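Local coordinates for protein carbohydrate binding family 6 (Clostridium thermocellum, PDB 5A8C) that probably cleaves terminal alpha-L-arabinofuranosyl groups from arabinose-containing plant polysaccharides, as a five-bladed beta-propeller hydrolase of family 43, at residues M158-P163 against M175-N180; I185-L190 against M202-P207; F210-M215 against S225-F230; K236-M241 against F249-V254. All blocks are in the same frame, centred on the assembly; numbering follows the deposited sequence.

Contact 1: residues M158-P163 against M175-N180; sequences MWLFDP and MYFGGN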
# COMPACT_ATOMS: atom_id res chain seq x y z
N MET A 158 -4.90 -12.68 -13.19
CA MET A 158 -4.66 -11.98 -11.90
C MET A 158 -3.19 -11.75 -11.60
O MET A 158 -2.34 -12.54 -11.91
CB MET A 158 -5.29 -12.70 -10.68
CG MET A 158 -5.18 -12.07 -9.21
SD MET A 158 -5.55 -13.37 -8.02
CE MET A 158 -7.00 -12.66 -8.19
N TRP A 159 -2.96 -10.63 -10.92
CA TRP A 159 -1.67 -10.31 -10.35
C TRP A 159 -1.81 -10.57 -8.86
O TRP A 159 -2.52 -9.89 -8.18
CB TRP A 159 -1.20 -8.90 -10.64
CG TRP A 159 -1.01 -8.59 -12.08
CD1 TRP A 159 -0.57 -9.42 -13.06
CD2 TRP A 159 -1.23 -7.30 -12.71
NE1 TRP A 159 -0.54 -8.76 -14.27
CE2 TRP A 159 -0.91 -7.45 -14.08
CE3 TRP A 159 -1.71 -6.05 -12.26
CZ2 TRP A 159 -1.05 -6.41 -15.00
CZ3 TRP A 159 -1.84 -5.05 -13.18
CH2 TRP A 159 -1.50 -5.21 -14.54
N LEU A 160 -1.12 -11.62 -8.39
CA LEU A 160 -1.26 -12.02 -7.00
C LEU A 160 -0.27 -11.18 -6.15
O LEU A 160 0.83 -11.62 -5.84
CB LEU A 160 -1.13 -13.51 -6.86
CG LEU A 160 -1.66 -14.07 -5.55
CD1 LEU A 160 -3.15 -14.02 -5.57
CD2 LEU A 160 -1.35 -15.56 -5.54
N PHE A 161 -0.69 -9.96 -5.84
CA PHE A 161 0.21 -9.02 -5.22
C PHE A 161 -0.56 -7.94 -4.48
O PHE A 161 -1.79 -7.96 -4.35
CB PHE A 161 1.25 -8.49 -6.24
CG PHE A 161 0.77 -7.58 -7.33
CD1 PHE A 161 -0.51 -7.00 -7.41
CD2 PHE A 161 1.69 -7.22 -8.31
CE1 PHE A 161 -0.85 -6.13 -8.39
CE2 PHE A 161 1.34 -6.32 -9.31
CZ PHE A 161 0.09 -5.74 -9.33
N ASP A 162 0.21 -6.93 -4.01
CA ASP A 162 -0.33 -5.68 -3.47
C ASP A 162 -1.27 -5.90 -2.26
O ASP A 162 -2.42 -5.45 -2.26
CB ASP A 162 -0.98 -4.81 -4.54
CG ASP A 162 -0.01 -4.09 -5.48
OD1 ASP A 162 1.19 -4.42 -5.49
OD2 ASP A 162 -0.54 -3.20 -6.19
N PRO A 163 -0.76 -6.53 -1.21
CA PRO A 163 -1.59 -6.76 -0.05
C PRO A 163 -2.03 -5.50 0.62
O PRO A 163 -1.29 -4.52 0.73
CB PRO A 163 -0.69 -7.55 0.89
CG PRO A 163 0.71 -7.11 0.50
CD PRO A 163 0.63 -6.97 -0.98
N MET A 175 -6.71 -9.87 4.80
CA MET A 175 -5.79 -9.42 3.75
C MET A 175 -6.56 -9.32 2.44
O MET A 175 -7.04 -10.35 1.96
CB MET A 175 -4.61 -10.32 3.59
CG MET A 175 -3.68 -9.86 2.47
SD MET A 175 -2.43 -11.02 1.89
CE MET A 175 -1.41 -10.85 3.29
N TYR A 176 -6.60 -8.13 1.87
CA TYR A 176 -7.13 -7.89 0.53
C TYR A 176 -5.95 -7.89 -0.44
O TYR A 176 -4.87 -7.40 -0.09
CB TYR A 176 -7.84 -6.51 0.49
CG TYR A 176 -8.98 -6.38 1.48
CD1 TYR A 176 -8.76 -6.17 2.83
CD2 TYR A 176 -10.32 -6.52 1.07
CE1 TYR A 176 -9.80 -6.09 3.74
CE2 TYR A 176 -11.35 -6.41 1.98
CZ TYR A 176 -11.11 -6.22 3.32
OH TYR A 176 -12.08 -6.10 4.27
N PHE A 177 -6.12 -8.43 -1.64
CA PHE A 177 -4.99 -8.52 -2.56
C PHE A 177 -5.54 -8.77 -3.97
O PHE A 177 -6.75 -8.97 -4.15
CB PHE A 177 -3.99 -9.62 -2.13
CG PHE A 177 -4.59 -11.00 -2.06
CD1 PHE A 177 -5.28 -11.41 -0.92
CD2 PHE A 177 -4.40 -11.91 -3.07
CE1 PHE A 177 -5.79 -12.72 -0.83
CE2 PHE A 177 -4.89 -13.20 -2.99
CZ PHE A 177 -5.56 -13.60 -1.85
N GLY A 178 -4.64 -8.76 -4.93
CA GLY A 178 -5.02 -9.02 -6.31
C GLY A 178 -4.62 -7.91 -7.24
O GLY A 178 -3.98 -6.92 -6.87
N GLY A 179 -5.04 -8.03 -8.50
CA GLY A 179 -4.69 -7.08 -9.49
C GLY A 179 -5.20 -7.49 -10.87
O GLY A 179 -5.46 -8.65 -11.12
N ASN A 180 -5.34 -6.50 -11.73
CA ASN A 180 -5.59 -6.65 -13.15
C ASN A 180 -6.98 -7.21 -13.45
O ASN A 180 -7.13 -8.19 -14.18
CB ASN A 180 -4.53 -7.51 -13.84
CG ASN A 180 -4.60 -7.42 -15.32
OD1 ASN A 180 -4.97 -6.40 -15.89
ND2 ASN A 180 -4.22 -8.49 -15.98
O HOH W 1 -4.28 -5.32 -4.50

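Contact 2: residues I185-L190 against M202-P207; sequences IRVIKL and MTMSAP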
# COMPACT_ATOMS: atom_id res chain seq x y z
N ILE A 185 -10.02 -9.18 -7.36
CA ILE A 185 -9.74 -8.89 -5.95
C ILE A 185 -10.04 -10.15 -5.15
O ILE A 185 -11.03 -10.87 -5.39
CB ILE A 185 -10.65 -7.77 -5.42
CG1 ILE A 185 -10.62 -6.52 -6.29
CG2 ILE A 185 -10.30 -7.46 -3.97
CD1 ILE A 185 -11.76 -5.59 -6.08
N ARG A 186 -9.19 -10.43 -4.19
CA ARG A 186 -9.41 -11.50 -3.22
C ARG A 186 -9.25 -10.94 -1.82
O ARG A 186 -8.52 -9.97 -1.59
CB ARG A 186 -8.43 -12.64 -3.43
CG ARG A 186 -8.54 -13.33 -4.78
CD ARG A 186 -9.81 -14.14 -4.96
NE ARG A 186 -9.89 -14.80 -6.26
CZ ARG A 186 -10.32 -14.24 -7.38
NH1 ARG A 186 -10.72 -12.99 -7.40
NH2 ARG A 186 -10.36 -14.94 -8.51
N VAL A 187 -9.93 -11.57 -0.86
CA VAL A 187 -9.74 -11.26 0.54
C VAL A 187 -9.73 -12.56 1.32
O VAL A 187 -10.56 -13.45 1.09
CB VAL A 187 -10.78 -10.24 1.07
CG1 VAL A 187 -12.23 -10.70 0.86
CG2 VAL A 187 -10.52 -9.89 2.51
N ILE A 188 -8.80 -12.69 2.24
CA ILE A 188 -8.68 -13.88 3.08
C ILE A 188 -8.50 -13.47 4.53
O ILE A 188 -7.86 -12.46 4.83
CB ILE A 188 -7.54 -14.79 2.60
CG1 ILE A 188 -7.62 -16.21 3.24
CG2 ILE A 188 -6.16 -14.16 2.81
CD1 ILE A 188 -6.75 -17.22 2.54
N LYS A 189 -9.10 -14.22 5.45
CA LYS A 189 -8.83 -14.02 6.86
C LYS A 189 -7.43 -14.43 7.24
O LYS A 189 -6.90 -15.43 6.76
CB LYS A 189 -9.85 -14.82 7.68
CG LYS A 189 -11.23 -14.28 7.54
CD LYS A 189 -12.24 -15.07 8.39
CE LYS A 189 -12.40 -16.57 8.07
NZ LYS A 189 -12.91 -16.85 6.69
N LEU A 190 -6.82 -13.64 8.14
CA LEU A 190 -5.58 -14.01 8.81
C LEU A 190 -5.85 -14.40 10.23
O LEU A 190 -6.74 -13.85 10.89
CB LEU A 190 -4.56 -12.87 8.77
CG LEU A 190 -4.20 -12.29 7.40
CD1 LEU A 190 -3.13 -11.25 7.55
CD2 LEU A 190 -3.84 -13.36 6.41
N MET A 202 -11.91 -15.27 -0.64
CA MET A 202 -13.13 -15.01 -1.34
C MET A 202 -12.91 -13.89 -2.34
O MET A 202 -11.94 -13.13 -2.26
CB MET A 202 -14.26 -14.85 -0.43
CG MET A 202 -14.21 -13.58 0.18
SD MET A 202 -15.55 -13.08 1.30
CE MET A 202 -14.98 -14.08 2.60
N THR A 203 -13.82 -13.79 -3.30
CA THR A 203 -13.73 -12.80 -4.35
C THR A 203 -14.51 -11.57 -4.06
O THR A 203 -15.58 -11.61 -3.43
CB THR A 203 -14.25 -13.40 -5.66
OG1 THR A 203 -15.64 -13.71 -5.66
CG2 THR A 203 -13.33 -14.50 -6.00
N MET A 204 -13.90 -10.42 -4.48
CA MET A 204 -14.61 -9.14 -4.49
C MET A 204 -14.52 -8.55 -5.88
O MET A 204 -13.72 -8.96 -6.71
CB MET A 204 -14.02 -8.16 -3.46
CG MET A 204 -14.19 -8.57 -2.04
SD MET A 204 -13.35 -7.56 -0.84
CE MET A 204 -14.08 -5.96 -1.20
N SER A 205 -15.34 -7.54 -6.12
CA SER A 205 -15.35 -6.85 -7.40
C SER A 205 -15.41 -5.33 -7.18
O SER A 205 -16.11 -4.84 -6.30
CB SER A 205 -16.57 -7.26 -8.26
OG SER A 205 -16.72 -8.65 -8.41
N ALA A 206 -14.65 -4.62 -8.00
CA ALA A 206 -14.69 -3.15 -7.97
C ALA A 206 -14.48 -2.66 -9.38
O ALA A 206 -13.66 -3.19 -10.12
CB ALA A 206 -13.58 -2.56 -7.07
N PRO A 207 -15.18 -1.58 -9.78
CA PRO A 207 -15.10 -1.13 -11.15
C PRO A 207 -13.65 -0.80 -11.54
O PRO A 207 -12.98 0.00 -10.88
CB PRO A 207 -15.98 0.12 -11.16
CG PRO A 207 -16.89 -0.02 -10.04
CD PRO A 207 -16.18 -0.80 -9.01

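Contact 3: residues F210-M215 against S225-F230; sequences FEAAYM and SYASDF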
# COMPACT_ATOMS: atom_id res chain seq x y z
N PHE A 210 -7.41 -2.34 -10.68
CA PHE A 210 -6.12 -2.60 -11.28
C PHE A 210 -5.10 -3.09 -10.28
O PHE A 210 -4.44 -4.10 -10.52
CB PHE A 210 -5.63 -1.34 -12.04
CG PHE A 210 -4.50 -1.54 -12.96
CD1 PHE A 210 -4.62 -2.31 -14.13
CD2 PHE A 210 -3.28 -0.90 -12.72
CE1 PHE A 210 -3.57 -2.41 -15.03
CE2 PHE A 210 -2.20 -1.04 -13.60
CZ PHE A 210 -2.37 -1.76 -14.75
N GLU A 211 -4.90 -2.34 -9.19
CA GLU A 211 -3.93 -2.81 -8.18
C GLU A 211 -4.18 -1.99 -6.89
O GLU A 211 -5.17 -1.25 -6.82
CB GLU A 211 -2.48 -2.75 -8.71
CG GLU A 211 -2.11 -1.36 -9.06
CD GLU A 211 -0.86 -1.20 -10.03
OE1 GLU A 211 -0.01 -2.13 -10.24
OE2 GLU A 211 -0.68 -0.01 -10.38
N ALA A 212 -3.32 -2.18 -5.89
CA ALA A 212 -3.33 -1.28 -4.72
C ALA A 212 -4.54 -1.43 -3.80
O ALA A 212 -4.91 -0.45 -3.13
CB ALA A 212 -3.06 0.17 -5.08
N ALA A 213 -5.13 -2.62 -3.69
CA ALA A 213 -6.26 -2.81 -2.78
C ALA A 213 -5.91 -2.29 -1.36
O ALA A 213 -4.86 -2.59 -0.81
CB ALA A 213 -6.64 -4.28 -2.70
N TYR A 214 -6.90 -1.66 -0.74
CA TYR A 214 -6.68 -1.05 0.58
C TYR A 214 -8.00 -1.01 1.32
O TYR A 214 -9.05 -0.72 0.73
CB TYR A 214 -6.09 0.37 0.43
CG TYR A 214 -5.52 0.94 1.69
CD1 TYR A 214 -4.22 0.69 2.03
CD2 TYR A 214 -6.32 1.66 2.55
CE1 TYR A 214 -3.69 1.24 3.22
CE2 TYR A 214 -5.81 2.19 3.74
CZ TYR A 214 -4.50 1.93 4.05
OH TYR A 214 -3.97 2.48 5.21
N MET A 215 -7.97 -1.31 2.61
CA MET A 215 -9.15 -1.25 3.47
C MET A 215 -8.89 -0.39 4.69
O MET A 215 -7.86 -0.57 5.35
CB MET A 215 -9.53 -2.67 3.89
CG MET A 215 -10.70 -2.78 4.87
SD MET A 215 -12.22 -1.97 4.38
CE MET A 215 -12.53 -2.76 2.78
N SER A 225 -10.54 0.96 -1.09
CA SER A 225 -9.93 1.90 -2.05
C SER A 225 -8.87 1.17 -2.87
O SER A 225 -8.37 0.10 -2.45
CB SER A 225 -9.40 3.14 -1.35
OG SER A 225 -8.45 2.83 -0.36
N TYR A 226 -8.56 1.70 -4.03
CA TYR A 226 -7.76 0.95 -4.98
C TYR A 226 -7.29 1.86 -6.10
O TYR A 226 -7.86 2.97 -6.29
CB TYR A 226 -8.55 -0.21 -5.57
CG TYR A 226 -9.80 0.18 -6.33
CD1 TYR A 226 -10.98 0.48 -5.66
CD2 TYR A 226 -9.80 0.26 -7.70
CE1 TYR A 226 -12.12 0.82 -6.36
CE2 TYR A 226 -10.94 0.60 -8.43
CZ TYR A 226 -12.12 0.87 -7.75
OH TYR A 226 -13.30 1.15 -8.42
N ALA A 227 -6.31 1.42 -6.86
CA ALA A 227 -5.92 2.07 -8.09
C ALA A 227 -6.69 1.47 -9.26
O ALA A 227 -6.73 0.24 -9.43
CB ALA A 227 -4.42 1.96 -8.32
N SER A 228 -7.29 2.35 -10.05
CA SER A 228 -8.06 1.90 -11.24
C SER A 228 -7.14 1.69 -12.42
O SER A 228 -5.96 2.06 -12.43
CB SER A 228 -9.19 2.85 -11.53
OG SER A 228 -8.70 4.11 -11.88
N ASP A 229 -7.73 1.05 -13.46
CA ASP A 229 -6.98 0.73 -14.65
C ASP A 229 -6.82 1.97 -15.56
O ASP A 229 -7.13 3.08 -15.18
CB ASP A 229 -7.59 -0.49 -15.29
CG ASP A 229 -8.99 -0.27 -15.86
OD1 ASP A 229 -9.34 0.89 -16.19
OD2 ASP A 229 -9.72 -1.30 -15.96
N PHE A 230 -6.30 1.72 -16.74
CA PHE A 230 -6.01 2.77 -17.73
C PHE A 230 -7.08 2.85 -18.83
O PHE A 230 -6.85 3.38 -19.90
CB PHE A 230 -4.59 2.60 -18.25
CG PHE A 230 -3.51 2.95 -17.21
CD1 PHE A 230 -3.17 2.05 -16.22
CD2 PHE A 230 -2.92 4.19 -17.17
CE1 PHE A 230 -2.21 2.36 -15.25
CE2 PHE A 230 -1.96 4.51 -16.21
CZ PHE A 230 -1.60 3.60 -15.25

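Contact 4: residues K236-M241 against F249-V254; sequences KIEYMM and FQYKGV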
# COMPACT_ATOMS: atom_id res chain seq x y z
N LYS A 236 -6.48 6.26 -11.38
CA LYS A 236 -6.88 7.10 -10.25
C LYS A 236 -7.04 6.23 -9.02
O LYS A 236 -7.33 5.02 -9.15
CB LYS A 236 -8.12 7.90 -10.55
CG LYS A 236 -7.97 8.88 -11.70
CD LYS A 236 -9.15 9.76 -11.96
CE LYS A 236 -8.92 10.73 -13.11
NZ LYS A 236 -10.10 11.60 -13.37
N ILE A 237 -7.00 6.82 -7.85
CA ILE A 237 -7.36 6.13 -6.61
C ILE A 237 -8.86 6.33 -6.43
O ILE A 237 -9.32 7.47 -6.30
CB ILE A 237 -6.57 6.63 -5.40
CG1 ILE A 237 -5.08 6.63 -5.63
CG2 ILE A 237 -6.98 5.83 -4.17
CD1 ILE A 237 -4.47 5.29 -6.07
N GLU A 238 -9.58 5.22 -6.47
CA GLU A 238 -11.04 5.22 -6.41
C GLU A 238 -11.48 4.36 -5.25
O GLU A 238 -10.66 3.73 -4.58
CB GLU A 238 -11.63 4.80 -7.74
CG GLU A 238 -10.97 5.56 -8.90
CD GLU A 238 -11.64 5.48 -10.25
OE1 GLU A 238 -12.89 5.41 -10.31
OE2 GLU A 238 -10.95 5.54 -11.26
N TYR A 239 -12.79 4.37 -4.93
CA TYR A 239 -13.21 3.65 -3.75
C TYR A 239 -14.69 3.29 -3.77
O TYR A 239 -15.50 3.85 -4.51
CB TYR A 239 -12.88 4.43 -2.45
CG TYR A 239 -13.82 5.57 -2.11
CD1 TYR A 239 -13.90 6.70 -2.95
CD2 TYR A 239 -14.62 5.55 -1.00
CE1 TYR A 239 -14.76 7.72 -2.66
CE2 TYR A 239 -15.49 6.58 -0.70
CZ TYR A 239 -15.53 7.69 -1.52
OH TYR A 239 -16.44 8.68 -1.23
N MET A 240 -14.97 2.35 -2.87
CA MET A 240 -16.30 1.85 -2.58
C MET A 240 -16.53 1.87 -1.08
O MET A 240 -15.57 1.81 -0.31
CB MET A 240 -16.49 0.42 -3.06
CG MET A 240 -16.06 0.13 -4.48
SD MET A 240 -16.48 -1.53 -5.05
CE MET A 240 -15.57 -2.55 -4.02
N MET A 241 -17.79 1.87 -0.66
CA MET A 241 -18.16 1.80 0.75
C MET A 241 -19.13 0.67 1.00
O MET A 241 -19.96 0.35 0.12
CB MET A 241 -18.81 3.11 1.22
CG MET A 241 -17.83 4.26 1.29
SD MET A 241 -18.60 5.87 1.56
CE MET A 241 -19.15 5.68 3.23
N PHE A 249 -20.44 -3.76 -1.12
CA PHE A 249 -19.80 -2.50 -1.53
C PHE A 249 -20.53 -1.86 -2.70
O PHE A 249 -21.04 -2.54 -3.60
CB PHE A 249 -18.33 -2.77 -1.91
CG PHE A 249 -17.49 -3.01 -0.71
CD1 PHE A 249 -16.91 -1.96 -0.05
CD2 PHE A 249 -17.27 -4.28 -0.20
CE1 PHE A 249 -16.16 -2.14 1.11
CE2 PHE A 249 -16.56 -4.48 0.96
CZ PHE A 249 -16.01 -3.39 1.62
N GLN A 250 -20.50 -0.54 -2.68
CA GLN A 250 -21.00 0.29 -3.77
C GLN A 250 -19.97 1.36 -4.06
O GLN A 250 -19.41 2.03 -3.17
CB GLN A 250 -22.33 0.96 -3.38
CG GLN A 250 -23.45 -0.09 -3.21
CD GLN A 250 -23.90 -0.76 -4.50
OE1 GLN A 250 -23.67 -0.27 -5.60
NE2 GLN A 250 -24.55 -1.88 -4.36
N TYR A 251 -19.72 1.59 -5.35
CA TYR A 251 -18.73 2.59 -5.83
C TYR A 251 -19.18 3.97 -5.45
O TYR A 251 -20.36 4.35 -5.60
CB TYR A 251 -18.65 2.46 -7.36
CG TYR A 251 -17.72 3.46 -7.97
CD1 TYR A 251 -16.37 3.24 -8.01
CD2 TYR A 251 -18.21 4.67 -8.46
CE1 TYR A 251 -15.51 4.18 -8.55
CE2 TYR A 251 -17.37 5.64 -9.01
CZ TYR A 251 -16.03 5.39 -9.05
OH TYR A 251 -15.19 6.36 -9.56
N LYS A 252 -18.21 4.80 -5.00
CA LYS A 252 -18.47 6.15 -4.54
C LYS A 252 -17.68 7.25 -5.23
O LYS A 252 -18.08 8.40 -5.11
CB LYS A 252 -18.25 6.25 -3.05
CG LYS A 252 -19.14 5.36 -2.22
CD LYS A 252 -20.61 5.69 -2.32
CE LYS A 252 -21.44 4.77 -1.45
NZ LYS A 252 -22.89 4.98 -1.62
N GLY A 253 -16.64 6.93 -5.98
CA GLY A 253 -15.90 7.96 -6.72
C GLY A 253 -14.43 7.90 -6.56
O GLY A 253 -13.82 6.87 -6.24
N VAL A 254 -13.80 9.06 -6.77
CA VAL A 254 -12.35 9.25 -6.81
C VAL A 254 -11.86 9.92 -5.53
O VAL A 254 -12.36 10.96 -5.14
CB VAL A 254 -11.97 10.13 -8.04
CG1 VAL A 254 -10.50 10.49 -8.00
CG2 VAL A 254 -12.31 9.39 -9.34
O HOH W 2 -17.23 10.21 -3.24

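Contact 1: residues M158-P163 against M175-N180
The loop 158-163 carries D162 to a pocket of the propeller. It runs back, roughly antiparallel, along 175-180, the end of strand 173-178 and the loop after it. At its start W159 lays one face of its indole on N180. The N180 CB sits over the six-membered ring, 3.4 Å from the centroid. The N180 amide is stacked almost flat on the indole, its plane turned only 12° from it. N180 CG is anti to the backbone N (chi1 -167°), which lays the amide along the ring. N180 ND2 is held in turn by N157 O.

Two backbone bonds join the segments. W159 N gives a hydrogen bond to G179 O at 3.2 Å. G178 N gives one to F161 O at 3.0 Å. Between them L160 is the centre of an inverse gamma turn. This turn leads the chain toward strand 164-167, which pairs with 173-178 in an antiparallel propeller sheet.

G178 has backbone angles (phi 124°) readily open only to glycine. At G179 the bare CA lets F161 CE1 approach to 4.1 Å. The F161 ring brings its edge to G178 O, with CD1 3.5 Å from that atom. W159 CB lies over the centre of one face of this ring, and D162 OD1 is over the opposite face. A water donates to both D162 O and G178 O. D162 OD2 is hydrogen-bonded to A212 N and to a bound Tris molecule, probably from the crystallisation liquor, that marks the pocket. Beyond it, P163 CB packs on M175 SD at 4.0 Å.

Contact 2: residues I185-L190 against M202-P207
I185 overlaps A206 with the end of its side chain, CD1 lying 3.7 Å from A206 CB. Its other branch, CG2, packs on M204 CB at 3.8 Å. The two strands form an antiparallel pair at the border of a propeller sheet, with 185-190 lying between 173-178 and 200-204. I185, V187, M202 and M204 share one face of this sheet.

V187 meets both methionines through one methyl group. Its CG1 stands between the backbone N and the carbonyl carbon (chi1 57°). There it lies 3.7 Å from M204 SD and also touches M202 CG. The M204 chain bends at its thioether and crosses V187. F224 of the next sheet packs against I185 and M204, so this face is where two sheets of the propeller meet.

R186 and T203 form the non-hydrogen-bonded pair on the other face. They lie side by side. In one of two T203 conformers CG2 rests over one face of the guanidinium, so this contact is not certain. V152 O takes R186 NE, and N183 O takes R186 NH1.

V187 and M202 are joined by two backbone bonds: V187 N to M202 O and M202 N to V187 O, both 2.9 Å. The I185 carbonyl is gripped twice. M204 N reaches I185 O at 3.0 Å, and R186 NH1 reaches the same atom at 2.9 Å from the opposite face of the carbonyl plane.

Contact 3: residues F210-M215 against S225-F230
S225 faces Y214 across a hydrogen-bonded antiparallel pair. S225 N gives a bond to Y214 O at 2.9 Å, and the return bond from Y214 N to S225 O is weak. S225 OG lies 3.5 Å from Y214 CB, and H269 NE2 is its hydrogen-bond partner. Y214 OH bonds to I271 O.

Y226 next touches 210-215 through CB, beside E211 O. Y226 OH bonds to P207 O.

A227 lies opposite the bulge. A227 N gives a bond to E211 O at 2.9 Å. A227 O takes two donors, F210 N at 2.9 Å and E211 N at 3.2 Å. F210 and E211 thus both face A227 in a classic beta bulge. The chain turns a corner at E211, where the hairpin 212-218 and 221-228 begins its propeller sheet. E211 reaches the pocket here, where OE1 bonds to the bound Tris. A227 CB also packs on A212 CB.

S228 offers F210 CB its backbone, while its OG goes to E238 OE2. D229 CB then lies 3.7 Å from F210 CD1. F210 has CG anti to the backbone N (chi1 -167°), which carries its ring past D229 to F230. F230 turns its edge to the F210 face in a T-shaped pair, with the planes at 77° and the ring centroids 5.5 Å apart.

Contact 4: residues K236-M241 against F249-V254
Y251 OH donates a short hydrogen bond of 2.6 Å to E238 OE1. The hydroxyl comes to the anti side of the carboxylate, tilted 25° from its plane. R208 makes a salt bridge to the same oxygen, and S228 OG holds E238 OE2. The carboxylate is thus gripped at both oxygens, which would probably keep it charged.

The backbone bonds follow. M241 and Q250 exchange a pair, M241 N to Q250 O and Q250 N to M241 O, both 3.0 Å. Y239 N bonds to G253 O, and K252 N bonds to Y239 O at 2.9 Å. A water joins Y239 OH to K252 O, and the phenol oxygen is also held by I314 N.

Packing lies around this frame. K252 CB sits over one face of the Y239 ring, 3.8 Å from its centroid, in a CH-pi contact. K252 CG then meets M241 SD, the two side chains crossing at about a right angle. On the other face of the sheet M240 bends at its thioether (chi3 -64°), and its CE touches F249 CB at 3.5 Å. V254 CG2 lies beside the aliphatic part of E238.

K252 and G253 both face Y239, and G253 has backbone angles (phi 132°) readily open only to glycine. The result is a classic beta bulge in a hairpin, whose second strand is an outermost strand of a four-stranded antiparallel propeller sheet.

In the fold
From the N terminus the four contacts follow in series. Each loop closes before the next opens, and none nests or crosses. Contact 1 closes a loop round strand 164-167. Contact 2 closes the next, round 197-198, and shares its sheet: strands 173-178 and 185-190 are neighbours. Contacts 3 and 4 close successive hairpins of the following sheet, where 221-228 lies beside 237-242. Links also run between the sheets. N180 N bonds to F210 O and Y176 packs on M215, tying contact 1 to contact 3. A206 CB lies against Y226 CE1, and M240 packs on S205 and A206, tying contact 2 to contacts 3 and 4.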